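Local coordinates for protein monothiol glutaredoxin-S14, chloroplastic (Arabidopsis thaliana, PDB 3IPZ) that binds a labile iron-sulfur cluster as a heterodimer with BOLA1, may donate such clusters to other proteins, and may regulate CAX cation transporters, at residues 15-25 with 73-81; 38-46 with 90-100. One frame throughout, in Å; residues are numbered along the deposited sequence.

Contact 1 of 2, residues 15-25 with 73-81; sequences VNSEKVVLFMK and TFPQLYIGG
Phe23 and Tyr78 each hold CG opposite the carbonyl carbon and beside the backbone N (chi1 -68° and -84°), and on the face of the antiparallel pair of strands 20-24 and 76-79 that both residues share this turns the two rings against each other. The rings meet obliquely, their planes 89° apart, with Tyr78 CD1 at the edge of the phenylalanine ring and 3.6 Å from Phe23 CE1. Val15 completes the cluster: its CG1 methyl sits squarely over the centre of one tyrosine face, 3.5 Å from the Tyr78 centroid, as a CH-pi contact, and the same methyl also abuts the edge of Phe23. At the polar end of Tyr78, OH and Ser69 OG share a hydrogen bond, while Leu65 of the same helix, 59-69, packs on Phe23.

On the face carrying Leu22 and Leu77, Val20 CG1 reaches Leu77 CD1 at 3.7 Å. Leu22 and Pro75 lie side by side, with CD2 of the leucine 3.7 Å from CB of the proline, which follows the cis peptide bond characteristic of the thioredoxin fold. Gln76 donates from NE2 to Thr73 O at 2.9 Å while its OE1 bonds Ser69 OG, and the amide nitrogen, held from both ends, lies over one face of Phe74.

Reciprocal backbone bonds join Val21 to Tyr78 and Phe23 to Gln76, and Gly80 N extends the ladder to Lys19 O at 2.8 Å. Beyond it a water accepts from Gly81 N at 2.6 Å. Gly81 has positive phi, and a side chain here would run into Asn16 OD1.

Polar backbone groups are thus paired within the sheet while both faces remain largely apolar, as suits the centre of a glutaredoxin domain; at one end of the pair, Lys25 and Phe74 probably contribute to glutathione binding, as in relatives.

Contact 2 of 2, residues 38-46 with 90-100; sequences TVVQILKNL and TLEAFKTGELQ
The contact between Ile42 and Phe94 is a CH-pi interaction: CD1 of the isoleucine lies over one face of the ring, displaced toward its rim, 3.8 Å from the ring centroid. Phe94 CG is anti to the backbone N (chi1 173°), which carries the ring across to helix 34-45 to meet Ile42 coming from the opposite direction.

Aliphatic packing extends this contact. Ile42 CG2, the other branch, presses on Leu99 CD1 at 3.4 Å, and Leu46 divides its methyls, CD1 approaching Leu99 CD1 at 3.8 Å and CD2 entering in the plane of the aromatic ring at its edge, 3.6 Å from Phe94 CE1. Toward the start of the segments, Val39 CG1 meets Thr90 CG2 at 4.2 Å.

Polar groups play a lesser part. Asn45 brings ND2 to the ring edge, 3.6 Å from Phe94 CZ, its amide plane nearly perpendicular to the ring. The hydroxyls of Thr38 and Thr90 bond to Gly34 O and Gly86 O respectively, leaving their methyls to face the contact.

Were Phe94 replaced by an alanine, a gap would probably open between the helices, with Ile42 CD1 and Leu46 CD2 left without their aromatic partner.

With no hydrogen bond across it, the junction of helix 34-45 with helices 87-96 and 98-108 rests on apolar contact and shape fit.

How the contacts relate
Contact 1 lies close to the centre of the chain, and contact 2, whose centre is 13 Å away, lines up helices over the sheet face that bears Leu22 and Leu77. Pro75 CG packs 3.5 Å from Val39 CG2, Met24 CE 3.7 Å from Val40 CG2, and Leu77 CD2 3.8 Å from Thr90 CG2. Helix 59-69 covers the opposite face, giving the layered thioredoxin-type fold. Both contacts border the redox site: the side chain of Pro75 is about 4 Å from that of Phe35, inferred with Cys33 to bind the cluster, and that of Thr38 is about 4 Å from the side chain of Cys87, a probable glutathione-binding residue.

Contact 1 of 2, residues 15-25 with 73-81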
loop_
_atom_site.group_PDB
_atom_site.type_symbol
_atom_site.label_atom_id
_atom_site.label_comp_id
_atom_site.label_asym_id
_atom_site.label_seq_id
_atom_site.Cartn_x
_atom_site.Cartn_y
_atom_site.Cartn_z
ATOM N N VAL A 15 -5.464 6.387 -3.492
ATOM C CA VAL A 15 -5.585 5.453 -2.368
ATOM C C VAL A 15 -7.025 5.074 -2.024
ATOM O O VAL A 15 -7.258 4.094 -1.318
ATOM C CB VAL A 15 -4.861 5.970 -1.089
ATOM C CG1 VAL A 15 -3.388 6.203 -1.401
ATOM C CG2 VAL A 15 -5.522 7.231 -0.562
ATOM N N ASN A 16 -7.988 5.822 -2.549
ATOM C CA ASN A 16 -9.393 5.519 -2.298
ATOM C C ASN A 16 -10.070 4.875 -3.502
ATOM O O ASN A 16 -11.266 4.590 -3.456
ATOM C CB ASN A 16 -10.159 6.791 -1.904
ATOM C CG ASN A 16 -9.846 7.247 -0.490
ATOM O OD1 ASN A 16 -10.334 6.673 0.479
ATOM N ND2 ASN A 16 -9.011 8.273 -0.368
ATOM N N SER A 17 -9.317 4.636 -4.571
ATOM C CA SER A 17 -9.889 4.035 -5.779
ATOM C C SER A 17 -10.238 2.559 -5.607
ATOM O O SER A 17 -11.066 2.013 -6.340
ATOM C CB SER A 17 -8.944 4.221 -6.974
ATOM O OG SER A 17 -7.675 3.627 -6.761
ATOM N N GLU A 18 -9.604 1.913 -4.635
ATOM C CA GLU A 18 -9.883 0.514 -4.348
ATOM C C GLU A 18 -9.825 0.346 -2.832
ATOM O O GLU A 18 -9.265 1.200 -2.132
ATOM C CB GLU A 18 -8.853 -0.405 -5.009
ATOM C CG GLU A 18 -8.810 -0.347 -6.533
ATOM C CD GLU A 18 -10.147 -0.650 -7.196
ATOM O OE1 GLU A 18 -10.957 -1.414 -6.622
ATOM O OE2 GLU A 18 -10.380 -0.131 -8.309
ATOM N N LYS A 19 -10.417 -0.741 -2.333
ATOM C CA LYS A 19 -10.441 -1.028 -0.903
ATOM C C LYS A 19 -9.031 -1.236 -0.379
ATOM O O LYS A 19 -8.690 -0.757 0.703
ATOM C CB LYS A 19 -11.269 -2.285 -0.611
ATOM C CG LYS A 19 -12.740 -2.189 -0.984
ATOM C CD LYS A 19 -13.462 -1.166 -0.140
ATOM C CE LYS A 19 -14.928 -1.091 -0.516
ATOM N NZ LYS A 19 -15.640 -0.158 0.391
ATOM N N VAL A 20 -8.220 -1.960 -1.147
ATOM C CA VAL A 20 -6.844 -2.245 -0.764
ATOM C C VAL A 20 -5.890 -1.882 -1.906
ATOM O O VAL A 20 -5.968 -2.448 -2.995
ATOM C CB VAL A 20 -6.663 -3.738 -0.410
ATOM C CG1 VAL A 20 -5.223 -4.000 0.054
ATOM C CG2 VAL A 20 -7.663 -4.143 0.682
ATOM N N VAL A 21 -4.992 -0.935 -1.642
ATOM C CA VAL A 21 -4.014 -0.476 -2.629
ATOM C C VAL A 21 -2.592 -0.641 -2.083
ATOM O O VAL A 21 -2.247 -0.122 -1.017
ATOM C CB VAL A 21 -4.249 1.017 -2.985
ATOM C CG1 VAL A 21 -3.157 1.524 -3.920
ATOM C CG2 VAL A 21 -5.618 1.186 -3.623
ATOM N N LEU A 22 -1.765 -1.361 -2.830
ATOM C CA LEU A 22 -0.390 -1.614 -2.430
ATOM C C LEU A 22 0.623 -0.887 -3.310
ATOM O O LEU A 22 0.643 -1.070 -4.518
ATOM C CB LEU A 22 -0.116 -3.108 -2.523
ATOM C CG LEU A 22 1.012 -3.789 -1.768
ATOM C CD1 LEU A 22 1.669 -4.756 -2.727
ATOM C CD2 LEU A 22 1.997 -2.796 -1.211
ATOM N N PHE A 23 1.467 -0.063 -2.709
ATOM C CA PHE A 23 2.505 0.614 -3.477
ATOM C C PHE A 23 3.757 -0.220 -3.250
ATOM O O PHE A 23 4.231 -0.331 -2.136
ATOM C CB PHE A 23 2.672 2.051 -2.994
ATOM C CG PHE A 23 1.484 2.910 -3.300
ATOM C CD1 PHE A 23 0.561 3.232 -2.306
ATOM C CD2 PHE A 23 1.255 3.350 -4.603
ATOM C CE1 PHE A 23 -0.576 3.978 -2.599
ATOM C CE2 PHE A 23 0.118 4.102 -4.916
ATOM C CZ PHE A 23 -0.802 4.417 -3.911
ATOM N N MET A 24 4.274 -0.817 -4.319
ATOM C CA MET A 24 5.426 -1.704 -4.216
ATOM C C MET A 24 6.532 -1.474 -5.233
ATOM O O MET A 24 6.441 -0.613 -6.112
ATOM C CB MET A 24 4.950 -3.149 -4.367
ATOM C CG MET A 24 4.331 -3.423 -5.725
ATOM S SD MET A 24 3.596 -5.073 -5.911
ATOM C CE MET A 24 5.074 -6.113 -5.743
ATOM N N LYS A 25 7.592 -2.262 -5.086
ATOM C CA LYS A 25 8.719 -2.221 -5.999
ATOM C C LYS A 25 8.454 -3.402 -6.918
ATOM O O LYS A 25 8.590 -4.566 -6.520
ATOM C CB LYS A 25 10.030 -2.394 -5.232
ATOM C CG LYS A 25 10.334 -1.202 -4.339
ATOM C CD LYS A 25 11.681 -1.307 -3.682
ATOM C CE LYS A 25 11.982 -0.042 -2.905
ATOM N NZ LYS A 25 13.282 -0.144 -2.172
ATOM N N THR A 73 9.901 4.274 2.888
ATOM C CA THR A 73 10.046 3.220 1.891
ATOM C C THR A 73 8.773 2.565 1.427
ATOM O O THR A 73 7.666 3.016 1.706
ATOM C CB THR A 73 10.918 2.046 2.350
ATOM O OG1 THR A 73 11.419 2.290 3.666
ATOM C CG2 THR A 73 12.042 1.813 1.339
ATOM N N PHE A 74 8.981 1.460 0.720
ATOM C CA PHE A 74 7.922 0.655 0.168
ATOM C C PHE A 74 8.336 -0.783 0.380
ATOM O O PHE A 74 9.527 -1.100 0.402
ATOM C CB PHE A 74 7.752 0.967 -1.323
ATOM C CG PHE A 74 7.415 2.396 -1.586
ATOM C CD1 PHE A 74 8.416 3.340 -1.749
ATOM C CD2 PHE A 74 6.088 2.814 -1.590
ATOM C CE1 PHE A 74 8.099 4.686 -1.904
ATOM C CE2 PHE A 74 5.762 4.156 -1.746
ATOM C CZ PHE A 74 6.769 5.094 -1.902
ATOM N N PRO A 75 7.363 -1.688 0.467
ATOM C CA PRO A 75 5.920 -1.448 0.366
ATOM C C PRO A 75 5.210 -0.541 1.359
ATOM O O PRO A 75 5.576 -0.418 2.523
ATOM C CB PRO A 75 5.346 -2.858 0.407
ATOM C CG PRO A 75 6.273 -3.537 1.373
ATOM C CD PRO A 75 7.631 -3.084 0.864
ATOM N N GLN A 76 4.155 0.078 0.851
ATOM C CA GLN A 76 3.278 0.944 1.610
ATOM C C GLN A 76 1.882 0.402 1.302
ATOM O O GLN A 76 1.475 0.353 0.147
ATOM C CB GLN A 76 3.406 2.400 1.141
ATOM C CG GLN A 76 4.527 3.165 1.816
ATOM C CD GLN A 76 4.604 4.621 1.388
ATOM O OE1 GLN A 76 3.599 5.235 1.034
ATOM N NE2 GLN A 76 5.804 5.183 1.440
ATOM N N LEU A 77 1.159 -0.006 2.338
ATOM C CA LEU A 77 -0.174 -0.565 2.167
ATOM C C LEU A 77 -1.276 0.365 2.622
ATOM O O LEU A 77 -1.225 0.926 3.713
ATOM C CB LEU A 77 -0.293 -1.886 2.936
ATOM C CG LEU A 77 -1.615 -2.670 2.875
ATOM C CD1 LEU A 77 -1.885 -3.145 1.444
ATOM C CD2 LEU A 77 -1.531 -3.871 3.818
ATOM N N TYR A 78 -2.274 0.538 1.767
ATOM C CA TYR A 78 -3.424 1.366 2.091
ATOM C C TYR A 78 -4.680 0.482 2.136
ATOM O O TYR A 78 -4.850 -0.428 1.309
ATOM C CB TYR A 78 -3.607 2.479 1.049
ATOM C CG TYR A 78 -2.758 3.706 1.303
ATOM C CD1 TYR A 78 -1.402 3.739 0.947
ATOM C CD2 TYR A 78 -3.312 4.835 1.921
ATOM C CE1 TYR A 78 -0.615 4.881 1.203
ATOM C CE2 TYR A 78 -2.547 5.965 2.180
ATOM C CZ TYR A 78 -1.201 5.986 1.822
ATOM O OH TYR A 78 -0.455 7.108 2.116
ATOM N N ILE A 79 -5.547 0.748 3.109
ATOM C CA ILE A 79 -6.788 -0.000 3.264
ATOM C C ILE A 79 -7.872 0.996 3.623
ATOM O O ILE A 79 -7.716 1.760 4.579
ATOM C CB ILE A 79 -6.689 -1.051 4.392
ATOM C CG1 ILE A 79 -5.569 -2.040 4.094
ATOM C CG2 ILE A 79 -7.998 -1.807 4.518
ATOM C CD1 ILE A 79 -5.105 -2.871 5.290
ATOM N N GLY A 80 -8.964 0.989 2.853
ATOM C CA GLY A 80 -10.052 1.915 3.109
ATOM C C GLY A 80 -9.610 3.354 2.905
ATOM O O GLY A 80 -10.196 4.280 3.472
ATOM N N GLY A 81 -8.567 3.545 2.101
ATOM C CA GLY A 81 -8.078 4.886 1.827
ATOM C C GLY A 81 -7.210 5.491 2.914
ATOM O O GLY A 81 -6.887 6.681 2.855
HETATM O O HOH W 1 -7.359 1.951 0.445
HETATM O O HOH W 2 -8.344 9.653 2.449
#

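Contact 2 of 2, residues 38-46 with 90-100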
loop_
_atom_site.group_PDB
_atom_site.type_symbol
_atom_site.label_atom_id
_atom_site.label_comp_id
_atom_site.label_asym_id
_atom_site.label_seq_id
_atom_site.Cartn_x
_atom_site.Cartn_y
_atom_site.Cartn_z
ATOM N N THR A 38 6.861 -10.088 0.340
ATOM C CA THR A 38 6.220 -10.547 1.564
ATOM C C THR A 38 4.786 -10.022 1.674
ATOM O O THR A 38 3.866 -10.780 1.973
ATOM C CB THR A 38 6.999 -10.090 2.817
ATOM O OG1 THR A 38 8.346 -10.575 2.751
ATOM C CG2 THR A 38 6.333 -10.630 4.080
ATOM N N VAL A 39 4.593 -8.728 1.433
ATOM C CA VAL A 39 3.253 -8.162 1.532
ATOM C C VAL A 39 2.315 -8.779 0.487
ATOM O O VAL A 39 1.176 -9.130 0.808
ATOM C CB VAL A 39 3.284 -6.610 1.408
ATOM C CG1 VAL A 39 1.881 -6.044 1.486
ATOM C CG2 VAL A 39 4.116 -6.019 2.541
ATOM N N VAL A 40 2.784 -8.930 -0.750
ATOM C CA VAL A 40 1.954 -9.535 -1.783
ATOM C C VAL A 40 1.524 -10.933 -1.329
ATOM O O VAL A 40 0.333 -11.285 -1.392
ATOM C CB VAL A 40 2.708 -9.661 -3.143
ATOM C CG1 VAL A 40 1.958 -10.615 -4.069
ATOM C CG2 VAL A 40 2.831 -8.289 -3.814
ATOM N N GLN A 41 2.484 -11.732 -0.870
ATOM C CA GLN A 41 2.155 -13.082 -0.413
ATOM C C GLN A 41 1.156 -13.042 0.744
ATOM O O GLN A 41 0.252 -13.877 0.819
ATOM C CB GLN A 41 3.419 -13.847 -0.004
ATOM C CG GLN A 41 4.413 -14.084 -1.148
ATOM C CD GLN A 41 3.734 -14.498 -2.458
ATOM O OE1 GLN A 41 2.983 -15.476 -2.506
ATOM N NE2 GLN A 41 4.005 -13.750 -3.528
ATOM N N ILE A 42 1.315 -12.073 1.644
ATOM C CA ILE A 42 0.386 -11.936 2.761
ATOM C C ILE A 42 -1.004 -11.735 2.154
ATOM O O ILE A 42 -1.952 -12.444 2.493
ATOM C CB ILE A 42 0.678 -10.679 3.644
ATOM C CG1 ILE A 42 2.047 -10.766 4.298
ATOM C CG2 ILE A 42 -0.372 -10.541 4.716
ATOM C CD1 ILE A 42 2.337 -11.996 5.205
ATOM N N LEU A 43 -1.111 -10.757 1.255
ATOM C CA LEU A 43 -2.386 -10.431 0.620
ATOM C C LEU A 43 -2.971 -11.567 -0.206
ATOM O O LEU A 43 -4.189 -11.723 -0.267
ATOM C CB LEU A 43 -2.254 -9.173 -0.249
ATOM C CG LEU A 43 -1.927 -7.866 0.482
ATOM C CD1 LEU A 43 -1.847 -6.747 -0.522
ATOM C CD2 LEU A 43 -2.987 -7.558 1.538
ATOM N N LYS A 44 -2.117 -12.352 -0.853
ATOM C CA LYS A 44 -2.609 -13.479 -1.636
ATOM C C LYS A 44 -3.117 -14.581 -0.694
ATOM O O LYS A 44 -4.109 -15.247 -0.987
ATOM C CB LYS A 44 -1.512 -14.028 -2.554
ATOM C CG LYS A 44 -1.208 -13.147 -3.768
ATOM C CD LYS A 44 -0.298 -13.860 -4.769
ATOM C CE LYS A 44 -0.061 -13.013 -6.017
ATOM N NZ LYS A 44 0.727 -13.723 -7.067
ATOM N N ASN A 45 -2.438 -14.751 0.438
ATOM C CA ASN A 45 -2.809 -15.742 1.439
ATOM C C ASN A 45 -4.232 -15.495 1.959
ATOM O O ASN A 45 -5.028 -16.431 2.112
ATOM C CB ASN A 45 -1.822 -15.677 2.610
ATOM C CG ASN A 45 -2.228 -16.572 3.779
ATOM O OD1 ASN A 45 -1.913 -17.762 3.803
ATOM N ND2 ASN A 45 -2.938 -16.000 4.750
ATOM N N LEU A 46 -4.545 -14.227 2.220
ATOM C CA LEU A 46 -5.853 -13.837 2.751
ATOM C C LEU A 46 -6.963 -13.766 1.716
ATOM O O LEU A 46 -8.120 -13.531 2.062
ATOM C CB LEU A 46 -5.757 -12.482 3.461
ATOM C CG LEU A 46 -4.714 -12.354 4.577
ATOM C CD1 LEU A 46 -4.797 -10.965 5.180
ATOM C CD2 LEU A 46 -4.946 -13.409 5.647
ATOM N N THR A 90 2.821 -4.384 8.556
ATOM C CA THR A 90 1.874 -5.248 7.853
ATOM C C THR A 90 2.081 -6.710 8.241
ATOM O O THR A 90 1.121 -7.470 8.384
ATOM C CB THR A 90 2.015 -5.134 6.312
ATOM O OG1 THR A 90 1.799 -3.780 5.905
ATOM C CG2 THR A 90 0.992 -6.036 5.620
ATOM N N LEU A 91 3.341 -7.096 8.415
ATOM C CA LEU A 91 3.672 -8.465 8.786
ATOM C C LEU A 91 3.143 -8.750 10.186
ATOM O O LEU A 91 2.544 -9.795 10.439
ATOM C CB LEU A 91 5.188 -8.661 8.766
ATOM C CG LEU A 91 5.744 -10.041 8.392
ATOM C CD1 LEU A 91 7.040 -10.245 9.158
ATOM C CD2 LEU A 91 4.770 -11.159 8.736
ATOM N N GLU A 92 3.366 -7.807 11.096
ATOM C CA GLU A 92 2.919 -7.960 12.472
ATOM C C GLU A 92 1.396 -8.019 12.577
ATOM O O GLU A 92 0.851 -8.868 13.276
ATOM C CB GLU A 92 3.461 -6.803 13.318
ATOM C CG GLU A 92 3.015 -6.802 14.775
ATOM C CD GLU A 92 3.578 -7.959 15.584
ATOM O OE1 GLU A 92 4.538 -8.616 15.121
ATOM O OE2 GLU A 92 3.063 -8.194 16.697
ATOM N N ALA A 93 0.711 -7.115 11.886
ATOM C CA ALA A 93 -0.741 -7.084 11.921
ATOM C C ALA A 93 -1.282 -8.365 11.304
ATOM O O ALA A 93 -2.425 -8.751 11.546
ATOM C CB ALA A 93 -1.258 -5.880 11.169
ATOM N N PHE A 94 -0.455 -9.015 10.490
ATOM C CA PHE A 94 -0.847 -10.267 9.865
ATOM C C PHE A 94 -0.807 -11.382 10.915
ATOM O O PHE A 94 -1.775 -12.120 11.082
ATOM C CB PHE A 94 0.098 -10.607 8.716
ATOM C CG PHE A 94 -0.143 -11.962 8.127
ATOM C CD1 PHE A 94 -1.378 -12.284 7.578
ATOM C CD2 PHE A 94 0.864 -12.919 8.121
ATOM C CE1 PHE A 94 -1.608 -13.547 7.026
ATOM C CE2 PHE A 94 0.645 -14.189 7.573
ATOM C CZ PHE A 94 -0.593 -14.501 7.025
ATOM N N LYS A 95 0.321 -11.496 11.612
ATOM C CA LYS A 95 0.496 -12.499 12.664
ATOM C C LYS A 95 -0.541 -12.296 13.763
ATOM O O LYS A 95 -1.065 -13.240 14.349
ATOM C CB LYS A 95 1.881 -12.371 13.297
ATOM C CG LYS A 95 3.048 -12.619 12.363
ATOM C CD LYS A 95 4.360 -12.394 13.109
ATOM C CE LYS A 95 5.575 -12.535 12.201
ATOM N NZ LYS A 95 6.821 -12.094 12.900
ATOM N N THR A 96 -0.831 -11.036 14.022
ATOM C CA THR A 96 -1.760 -10.626 15.052
ATOM C C THR A 96 -3.241 -10.804 14.722
ATOM O O THR A 96 -4.064 -11.005 15.623
ATOM C CB THR A 96 -1.457 -9.163 15.384
ATOM O OG1 THR A 96 -0.831 -9.092 16.669
ATOM C CG2 THR A 96 -2.687 -8.314 15.324
ATOM N N GLY A 97 -3.583 -10.724 13.440
ATOM C CA GLY A 97 -4.973 -10.848 13.036
ATOM C C GLY A 97 -5.595 -9.478 12.798
ATOM O O GLY A 97 -6.707 -9.372 12.260
ATOM N N GLU A 98 -4.877 -8.426 13.203
ATOM C CA GLU A 98 -5.329 -7.037 13.028
ATOM C C GLU A 98 -5.444 -6.653 11.535
ATOM O O GLU A 98 -6.300 -5.861 11.142
ATOM C CB GLU A 98 -4.357 -6.091 13.733
ATOM C CG GLU A 98 -4.697 -4.609 13.613
ATOM C CD GLU A 98 -3.622 -3.709 14.223
ATOM O OE1 GLU A 98 -3.178 -4.001 15.356
ATOM O OE2 GLU A 98 -3.229 -2.710 13.580
ATOM N N LEU A 99 -4.571 -7.220 10.714
ATOM C CA LEU A 99 -4.586 -6.962 9.282
ATOM C C LEU A 99 -5.939 -7.429 8.722
ATOM O O LEU A 99 -6.605 -6.707 7.989
ATOM C CB LEU A 99 -3.457 -7.747 8.603
ATOM C CG LEU A 99 -2.864 -7.211 7.295
ATOM C CD1 LEU A 99 -2.354 -8.381 6.504
ATOM C CD2 LEU A 99 -3.880 -6.441 6.487
ATOM N N GLN A 100 -6.335 -8.646 9.078
ATOM C CA GLN A 100 -7.597 -9.206 8.612
ATOM C C GLN A 100 -8.785 -8.381 9.090
ATOM O O GLN A 100 -9.708 -8.097 8.321
ATOM C CB GLN A 100 -7.732 -10.657 9.070
ATOM C CG GLN A 100 -6.648 -11.563 8.506
ATOM C CD GLN A 100 -5.346 -11.568 9.318
ATOM O OE1 GLN A 100 -4.917 -10.547 9.869
ATOM N NE2 GLN A 100 -4.704 -12.728 9.371
#